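Putative alcohol dehydrogenase (Sinorhizobium meliloti, PDB 4J6F) probably oxidises alcohols with the help of a nicotinamide cofactor, as an enzyme of the medium-chain dehydrogenase/reductase family. Local coordinates at residues A[28-33]-A[163-168]; A[244-249]-A[372-377]; A[278-283]-A[288-293]. All coordinates share one frame; numbering follows the deposited sequence.

Contact 1 (A[28-33]-A[163-168]); sequences HSVPKT and AEYMAL
The ring of Tyr165 meets Pro31 and Val30 where a loop from the start of the chain lies against the GroES-like catalytic domain of this dehydrogenase. Pro31 makes the closer approach: its CD lies 3.2 Å from Tyr165 OH and 3.5 Å from Tyr165 CE2, while Pro31 CG is 3.8 Å from the same CE2. The proline and tyrosine side chains approach from opposite directions, and the pyrrolidine meets the ring obliquely. Val30 takes a different position, setting its CG1 methyl over one face of the ring, 4.4 Å from Tyr165 CE1. The contact is van der Waals in kind, and the phenol oxygen reaches in among the backbone and proline atoms of the loop.

What positions the tyrosine is its strand, 165-169, whose neighbour Met166 pairs with Ile66 of strand 63-72; Lys67 and Met34 also touch the Tyr165 side chain. Val30 also rests on Leu65 and Val119 of the same sheet. The ring leaves the strand with CG anti to the carbonyl carbon (chi1 -62°), and this carries it out to the loop, where Tyr165 OH ends 4.1 Å from the carbonyl oxygen Ser29 O, too far for a hydrogen bond.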
loop_
_atom_site.group_PDB
_atom_site.type_symbol
_atom_site.label_atom_id
_atom_site.label_comp_id
_atom_site.label_asym_id
_atom_site.label_seq_id
_atom_site.Cartn_x
_atom_site.Cartn_y
_atom_site.Cartn_z
ATOM N N HIS A 28 -32.338 7.877 40.170
ATOM C CA HIS A 28 -33.043 9.154 40.373
ATOM C C HIS A 28 -32.171 10.326 40.804
ATOM O O HIS A 28 -32.675 11.388 41.152
ATOM C CB HIS A 28 -34.220 8.974 41.319
ATOM C CG HIS A 28 -35.256 8.048 40.787
ATOM N ND1 HIS A 28 -35.460 6.789 41.302
ATOM C CD2 HIS A 28 -36.116 8.173 39.748
ATOM C CE1 HIS A 28 -36.420 6.187 40.624
ATOM N NE2 HIS A 28 -36.832 7.005 39.673
ATOM N N SER A 29 -30.862 10.122 40.754
ATOM C CA SER A 29 -29.881 11.173 40.971
ATOM C C SER A 29 -29.479 11.849 39.663
ATOM O O SER A 29 -28.660 12.768 39.670
ATOM C CB SER A 29 -28.627 10.575 41.602
ATOM O OG SER A 29 -28.908 10.056 42.887
ATOM N N VAL A 30 -30.028 11.383 38.543
ATOM C CA VAL A 30 -29.684 11.911 37.228
ATOM C C VAL A 30 -30.349 13.273 37.028
ATOM O O VAL A 30 -31.576 13.349 36.964
ATOM C CB VAL A 30 -30.148 10.954 36.117
ATOM C CG1 VAL A 30 -29.718 11.460 34.752
ATOM C CG2 VAL A 30 -29.621 9.555 36.375
ATOM N N PRO A 31 -29.541 14.351 36.925
ATOM C CA PRO A 31 -30.071 15.723 36.817
ATOM C C PRO A 31 -30.575 16.039 35.408
ATOM O O PRO A 31 -30.363 15.251 34.492
ATOM C CB PRO A 31 -28.858 16.595 37.182
ATOM C CG PRO A 31 -27.665 15.778 36.787
ATOM C CD PRO A 31 -28.061 14.325 36.877
ATOM N N LYS A 32 -31.244 17.174 35.232
ATOM C CA LYS A 32 -31.751 17.536 33.907
ATOM C C LYS A 32 -30.730 18.339 33.080
ATOM O O LYS A 32 -30.791 18.352 31.847
ATOM C CB LYS A 32 -33.121 18.229 33.992
ATOM C CG LYS A 32 -34.239 17.408 34.659
ATOM C CD LYS A 32 -34.511 16.044 33.999
ATOM C CE LYS A 32 -35.977 15.613 34.062
ATOM N NZ LYS A 32 -36.577 15.662 35.431
ATOM N N THR A 33 -29.783 18.989 33.754
ATOM C CA THR A 33 -28.656 19.615 33.065
ATOM C C THR A 33 -27.328 19.099 33.631
ATOM O O THR A 33 -27.275 18.565 34.744
ATOM C CB THR A 33 -28.716 21.164 33.105
ATOM O OG1 THR A 33 -28.615 21.626 34.456
ATOM C CG2 THR A 33 -30.009 21.687 32.479
ATOM N N ALA A 163 -18.087 14.990 29.263
ATOM C CA ALA A 163 -19.332 15.419 29.882
ATOM C C ALA A 163 -19.585 14.494 31.076
ATOM O O ALA A 163 -18.850 13.501 31.251
ATOM C CB ALA A 163 -20.461 15.310 28.881
ATOM N N GLU A 164 -20.593 14.815 31.901
ATOM C CA GLU A 164 -20.945 13.982 33.072
ATOM C C GLU A 164 -21.797 12.759 32.696
ATOM O O GLU A 164 -21.791 11.756 33.412
ATOM C CB GLU A 164 -21.655 14.796 34.146
ATOM C CG GLU A 164 -20.785 15.868 34.775
ATOM C CD GLU A 164 -21.531 16.765 35.761
ATOM O OE1 GLU A 164 -22.653 17.247 35.460
ATOM O OE2 GLU A 164 -20.971 17.003 36.848
ATOM N N TYR A 165 -22.512 12.849 31.574
ATOM C CA TYR A 165 -23.389 11.781 31.109
ATOM C C TYR A 165 -23.287 11.612 29.607
ATOM O O TYR A 165 -23.017 12.568 28.891
ATOM C CB TYR A 165 -24.840 12.072 31.498
ATOM C CG TYR A 165 -25.042 12.146 32.984
ATOM C CD1 TYR A 165 -25.231 10.986 33.734
ATOM C CD2 TYR A 165 -25.019 13.371 33.651
ATOM C CE1 TYR A 165 -25.395 11.040 35.105
ATOM C CE2 TYR A 165 -25.186 13.431 35.027
ATOM C CZ TYR A 165 -25.371 12.260 35.741
ATOM O OH TYR A 165 -25.545 12.302 37.098
HETATM N N MSE A 166 -23.504 10.398 29.121
HETATM C CA MSE A 166 -23.417 10.146 27.690
HETATM C C MSE A 166 -24.436 9.124 27.289
HETATM O O MSE A 166 -24.628 8.111 27.985
HETATM C CB MSE A 166 -22.010 9.656 27.366
HETATM C CG MSE A 166 -21.732 9.591 25.873
HETATM SE SE MSE A 166 -20.030 8.632 25.636
HETATM C CE MSE A 166 -20.311 8.060 23.777
ATOM N N ALA A 167 -25.106 9.394 26.169
ATOM C CA ALA A 167 -26.011 8.428 25.539
ATOM C C ALA A 167 -25.227 7.601 24.527
ATOM O O ALA A 167 -24.302 8.116 23.905
ATOM C CB ALA A 167 -27.152 9.156 24.850
ATOM N N LEU A 168 -25.579 6.329 24.366
ATOM C CA LEU A 168 -24.946 5.468 23.355
ATOM C C LEU A 168 -25.716 4.175 23.198
ATOM O O LEU A 168 -26.391 3.759 24.130
ATOM C CB LEU A 168 -23.502 5.138 23.730
ATOM C CG LEU A 168 -23.297 4.320 24.994
ATOM C CD1 LEU A 168 -22.211 3.282 24.774
ATOM C CD2 LEU A 168 -22.959 5.232 26.153
#

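Contact 2 (A[244-249]-A[372-377]); sequences AAMLDI and NFVGKL
Helix 243-248 of the dinucleotide-binding domain turns Ala245 toward Val374, in the turn that leads into strand 376-380, and lets the end of Met246 reach the same valine. Val374 presents two prongs to the helix. Its CG2 methyl lies 3.9 Å from Ala245 CB, and its CG1 methyl lies 3.7 Å from Met246 CE, so that the two branches meet consecutive helix residues. The branches are fixed by a single torsion: CG1 stands anti to the valine's backbone N (chi1 178°), which leaves CG2 anti to the carbonyl carbon. Ala245 directs its one methyl toward the valine. Met246, modelled as selenomethionine, starts off along the helix flank and reaches the valine with its terminal CE, because the chain bends at chi2 (-61°) and again about the bond to SE (chi3 88°). The Met246 and Val374 side chains slide past one another in opposite directions.

Such helices alternate with parallel strands in the Rossmann fold, and Met246 serves that architecture too: its side chain touches Ala236 and Ala238 of strand 233-238, Ile224 of helix 218-229 and Val254 of strand 253-256. Strand 376-380, by contrast, belongs to the sheet that contains strand 63-72 of the catalytic domain, and Lys376 NZ forms a salt bridge there with Asp113. The contact joins the two domains of the subunit.

Gly375, directly after the valine, takes a positive phi that suits a residue without a side chain. On the side of the helix, Val374 also touches Lys242, whose NZ makes a weak hydrogen bond with the backbone oxygen Phe373 O.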
loop_
_atom_site.group_PDB
_atom_site.type_symbol
_atom_site.label_atom_id
_atom_site.label_comp_id
_atom_site.label_asym_id
_atom_site.label_seq_id
_atom_site.Cartn_x
_atom_site.Cartn_y
_atom_site.Cartn_z
ATOM N N ALA A 244 13.847 4.048 28.250
ATOM C CA ALA A 244 13.587 3.111 29.334
ATOM C C ALA A 244 12.098 2.843 29.468
ATOM O O ALA A 244 11.700 1.728 29.800
ATOM C CB ALA A 244 14.179 3.605 30.641
ATOM N N ALA A 245 11.278 3.850 29.180
ATOM C CA ALA A 245 9.828 3.668 29.190
ATOM C C ALA A 245 9.367 2.690 28.112
ATOM O O ALA A 245 8.421 1.924 28.332
ATOM C CB ALA A 245 9.113 4.998 29.035
HETATM N N MSE A 246 10.030 2.711 26.957
HETATM C CA MSE A 246 9.640 1.836 25.854
HETATM C C MSE A 246 10.011 0.426 26.189
HETATM O O MSE A 246 9.216 -0.488 25.968
HETATM C CB MSE A 246 10.249 2.272 24.529
HETATM C CG MSE A 246 9.794 3.656 24.078
HETATM SE SE MSE A 246 7.838 3.765 23.808
HETATM C CE MSE A 246 7.211 4.248 25.613
ATOM N N LEU A 247 11.210 0.231 26.745
ATOM C CA LEU A 247 11.600 -1.078 27.260
ATOM C C LEU A 247 10.573 -1.613 28.277
ATOM O O LEU A 247 10.235 -2.803 28.286
ATOM C CB LEU A 247 13.005 -1.026 27.869
ATOM C CG LEU A 247 14.179 -0.822 26.900
ATOM C CD1 LEU A 247 15.501 -0.691 27.640
ATOM C CD2 LEU A 247 14.270 -1.919 25.838
ATOM N N ASP A 248 10.052 -0.717 29.102
ATOM C CA ASP A 248 9.113 -1.112 30.142
ATOM C C ASP A 248 7.798 -1.659 29.599
ATOM O O ASP A 248 7.164 -2.487 30.236
ATOM C CB ASP A 248 8.830 0.056 31.083
ATOM C CG ASP A 248 8.636 -0.387 32.516
ATOM O OD1 ASP A 248 8.362 -1.580 32.747
ATOM O OD2 ASP A 248 8.775 0.464 33.417
ATOM N N ILE A 249 7.381 -1.197 28.431
ATOM C CA ILE A 249 6.122 -1.674 27.873
ATOM C C ILE A 249 6.293 -2.809 26.867
ATOM O O ILE A 249 5.309 -3.245 26.276
ATOM C CB ILE A 249 5.260 -0.530 27.296
ATOM C CG1 ILE A 249 5.940 0.115 26.093
ATOM C CG2 ILE A 249 4.971 0.503 28.376
ATOM C CD1 ILE A 249 5.052 1.059 25.318
ATOM N N ASN A 372 5.043 15.395 26.530
ATOM C CA ASN A 372 6.091 15.093 27.510
ATOM C C ASN A 372 5.566 14.159 28.574
ATOM O O ASN A 372 5.550 14.497 29.767
ATOM C CB ASN A 372 6.646 16.362 28.130
ATOM C CG ASN A 372 7.225 17.288 27.093
ATOM O OD1 ASN A 372 7.980 16.864 26.220
ATOM N ND2 ASN A 372 6.858 18.557 27.165
ATOM N N PHE A 373 5.117 12.990 28.116
ATOM C CA PHE A 373 4.535 11.947 28.954
ATOM C C PHE A 373 4.472 10.656 28.138
ATOM O O PHE A 373 4.657 10.675 26.912
ATOM C CB PHE A 373 3.132 12.342 29.435
ATOM C CG PHE A 373 2.127 12.452 28.331
ATOM C CD1 PHE A 373 1.456 11.328 27.871
ATOM C CD2 PHE A 373 1.859 13.673 27.741
ATOM C CE1 PHE A 373 0.539 11.417 26.843
ATOM C CE2 PHE A 373 0.935 13.772 26.709
ATOM C CZ PHE A 373 0.279 12.639 26.256
ATOM N N VAL A 374 4.200 9.542 28.819
ATOM C CA VAL A 374 4.049 8.249 28.151
ATOM C C VAL A 374 2.670 7.643 28.372
ATOM O O VAL A 374 2.062 7.828 29.420
ATOM C CB VAL A 374 5.111 7.239 28.596
ATOM C CG1 VAL A 374 4.864 5.897 27.912
ATOM C CG2 VAL A 374 6.499 7.761 28.265
ATOM N N GLY A 375 2.186 6.916 27.369
ATOM C CA GLY A 375 0.854 6.336 27.431
ATOM C C GLY A 375 -0.222 7.379 27.186
ATOM O O GLY A 375 -0.148 8.140 26.215
ATOM N N LYS A 376 -1.235 7.409 28.040
ATOM C CA LYS A 376 -2.411 8.218 27.776
ATOM C C LYS A 376 -2.859 9.106 28.927
ATOM O O LYS A 376 -2.701 8.772 30.085
ATOM C CB LYS A 376 -3.560 7.317 27.326
ATOM C CG LYS A 376 -3.094 6.127 26.508
ATOM C CD LYS A 376 -4.030 5.772 25.366
ATOM C CE LYS A 376 -4.639 6.989 24.704
ATOM N NZ LYS A 376 -6.072 7.121 25.060
ATOM N N LEU A 377 -3.427 10.250 28.573
ATOM C CA LEU A 377 -4.015 11.175 29.533
ATOM C C LEU A 377 -5.518 10.913 29.617
ATOM O O LEU A 377 -6.180 10.633 28.597
ATOM C CB LEU A 377 -3.700 12.630 29.171
ATOM C CG LEU A 377 -2.213 13.011 29.026
ATOM C CD1 LEU A 377 -2.064 14.511 28.826
ATOM C CD2 LEU A 377 -1.339 12.573 30.197
#

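Contact 3 (A[278-283]-A[288-293]); sequences VADLVG and NDLLKI
Leu290 packs against Val278 and Asp280 inside a beta-alpha-beta unit of the Rossmann fold, where helix 287-293 follows strand 277-280 and leads on to strand 299-302. Its side chain can be followed outward from the helix. Leu290 CB already lies 4.1 Å from Val278 CG1. With CG set anti to the carbonyl carbon, the chain runs toward the strand and forks. One branch, CD2, turns to the valine and stops 3.9 Å from Val278 CG1. The other, CD1, settles over one face of the Asp280 carboxylate, 3.6 Å from Asp280 CG and about equally far from its two oxygens.

On the opposite side of the plane, backbone amides gather at OD1. Asp280 OD1 accepts from Val282 N (3.0 Å), making an Asx turn, and from Gly283 N (2.9 Å), the latter bond nearly straight at 172°. The two donors arrive from the same side of the carboxylate plane, with Val282 N well above it at 52°. Outside the segments, Thr213 OG1 also bonds OD1, and the hydroxyl of Tyr300 on strand 299-302 bonds OD2. Were this aspartate an alanine, the amides of Val282 and Gly283 and the hydroxyl of Tyr300 would probably lose their carboxylate partner, and Leu290 CD1 the flat group it rests on. Gly283 N meets OD1 on its syn side, 28° out of the carboxylate plane.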
loop_
_atom_site.group_PDB
_atom_site.type_symbol
_atom_site.label_atom_id
_atom_site.label_comp_id
_atom_site.label_asym_id
_atom_site.label_seq_id
_atom_site.Cartn_x
_atom_site.Cartn_y
_atom_site.Cartn_z
ATOM N N VAL A 278 6.724 -1.740 9.103
ATOM C CA VAL A 278 6.881 -0.448 9.711
ATOM C C VAL A 278 5.486 0.046 10.049
ATOM O O VAL A 278 4.596 0.044 9.197
ATOM C CB VAL A 278 7.595 0.533 8.765
ATOM C CG1 VAL A 278 7.383 1.979 9.200
ATOM C CG2 VAL A 278 9.076 0.214 8.694
ATOM N N ALA A 279 5.299 0.401 11.322
ATOM C CA ALA A 279 4.110 1.087 11.813
ATOM C C ALA A 279 4.524 2.541 12.032
ATOM O O ALA A 279 5.329 2.854 12.922
ATOM C CB ALA A 279 3.628 0.455 13.110
ATOM N N ASP A 280 4.010 3.422 11.187
ATOM C CA ASP A 280 4.413 4.823 11.184
ATOM C C ASP A 280 3.334 5.715 11.773
ATOM O O ASP A 280 2.187 5.685 11.325
ATOM C CB ASP A 280 4.707 5.259 9.757
ATOM C CG ASP A 280 5.270 6.653 9.673
ATOM O OD1 ASP A 280 5.766 7.201 10.687
ATOM O OD2 ASP A 280 5.230 7.206 8.559
ATOM N N LEU A 281 3.694 6.509 12.773
ATOM C CA LEU A 281 2.736 7.449 13.335
ATOM C C LEU A 281 3.226 8.871 13.254
ATOM O O LEU A 281 2.566 9.797 13.738
ATOM C CB LEU A 281 2.385 7.059 14.754
ATOM C CG LEU A 281 1.621 5.755 14.572
ATOM C CD1 LEU A 281 2.030 4.694 15.591
ATOM C CD2 LEU A 281 0.122 6.012 14.505
ATOM N N VAL A 282 4.408 9.031 12.675
ATOM C CA VAL A 282 5.039 10.325 12.491
ATOM C C VAL A 282 4.973 10.864 11.063
ATOM O O VAL A 282 4.584 11.996 10.851
ATOM C CB VAL A 282 6.510 10.251 12.925
ATOM C CG1 VAL A 282 7.172 11.606 12.830
ATOM C CG2 VAL A 282 6.607 9.717 14.333
ATOM N N GLY A 283 5.336 10.041 10.088
ATOM C CA GLY A 283 5.410 10.474 8.703
ATOM C C GLY A 283 6.403 11.603 8.510
ATOM O O GLY A 283 7.493 11.593 9.096
ATOM N N ASN A 288 10.477 8.655 3.850
ATOM C CA ASN A 288 11.346 8.032 2.871
ATOM C C ASN A 288 12.353 7.088 3.521
ATOM O O ASN A 288 12.675 6.034 2.968
ATOM C CB ASN A 288 12.066 9.074 2.020
ATOM C CG ASN A 288 12.873 8.438 0.895
ATOM O OD1 ASN A 288 12.314 7.776 0.016
ATOM N ND2 ASN A 288 14.198 8.617 0.929
ATOM N N ASP A 289 12.844 7.456 4.696
ATOM C CA ASP A 289 13.825 6.627 5.377
ATOM C C ASP A 289 13.234 5.295 5.799
ATOM O O ASP A 289 13.899 4.260 5.723
ATOM C CB ASP A 289 14.426 7.363 6.574
ATOM C CG ASP A 289 15.538 8.308 6.174
ATOM O OD1 ASP A 289 15.952 8.313 4.987
ATOM O OD2 ASP A 289 16.016 9.043 7.055
ATOM N N LEU A 290 11.980 5.328 6.237
ATOM C CA LEU A 290 11.296 4.125 6.645
ATOM C C LEU A 290 11.162 3.144 5.474
ATOM O O LEU A 290 11.388 1.942 5.641
ATOM C CB LEU A 290 9.937 4.480 7.206
ATOM C CG LEU A 290 9.998 5.236 8.515
ATOM C CD1 LEU A 290 8.616 5.773 8.824
ATOM C CD2 LEU A 290 10.491 4.336 9.633
ATOM N N LEU A 291 10.810 3.664 4.294
ATOM C CA LEU A 291 10.762 2.854 3.071
ATOM C C LEU A 291 12.127 2.282 2.705
ATOM O O LEU A 291 12.204 1.205 2.110
ATOM C CB LEU A 291 10.211 3.647 1.885
ATOM C CG LEU A 291 8.829 4.312 1.962
ATOM C CD1 LEU A 291 8.495 4.916 0.603
ATOM C CD2 LEU A 291 7.726 3.362 2.418
ATOM N N LYS A 292 13.196 2.996 3.051
ATOM C CA LYS A 292 14.553 2.499 2.815
ATOM C C LYS A 292 14.877 1.313 3.726
ATOM O O LYS A 292 15.438 0.311 3.278
ATOM C CB LYS A 292 15.580 3.610 3.013
ATOM C CG LYS A 292 15.541 4.709 1.962
ATOM C CD LYS A 292 16.555 5.809 2.277
ATOM C CE LYS A 292 17.981 5.270 2.351
ATOM N NZ LYS A 292 18.878 6.130 3.165
ATOM N N ILE A 293 14.510 1.448 5.000
ATOM C CA ILE A 293 14.782 0.461 6.050
ATOM C C ILE A 293 13.982 -0.827 5.850
ATOM O O ILE A 293 14.484 -1.922 6.074
ATOM C CB ILE A 293 14.474 1.068 7.433
ATOM C CG1 ILE A 293 15.566 2.071 7.817
ATOM C CG2 ILE A 293 14.335 -0.009 8.496
ATOM C CD1 ILE A 293 15.119 3.161 8.777
#

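From the N terminus, the chain first leaves helix 23-28 and closes contact 1 when Tyr165 of strand 165-169 reaches residues 28-33, ending a loop of some 130 residues before the other two begin. Contact 2 opens later, at helix 243-248, and closes only at 372-377, close to the C terminus. Contact 3 lies wholly within that span, as a short local closure from strand 277-280 to helix 287-293. Contact 1 ties the N-terminal loop to the catalytic sheet, contact 3 builds the Rossmann domain from within, and contact 2 bridges the two domains. The centres of contacts 1 and 3 are about 44 Å apart, on opposite sides of the chain's centre.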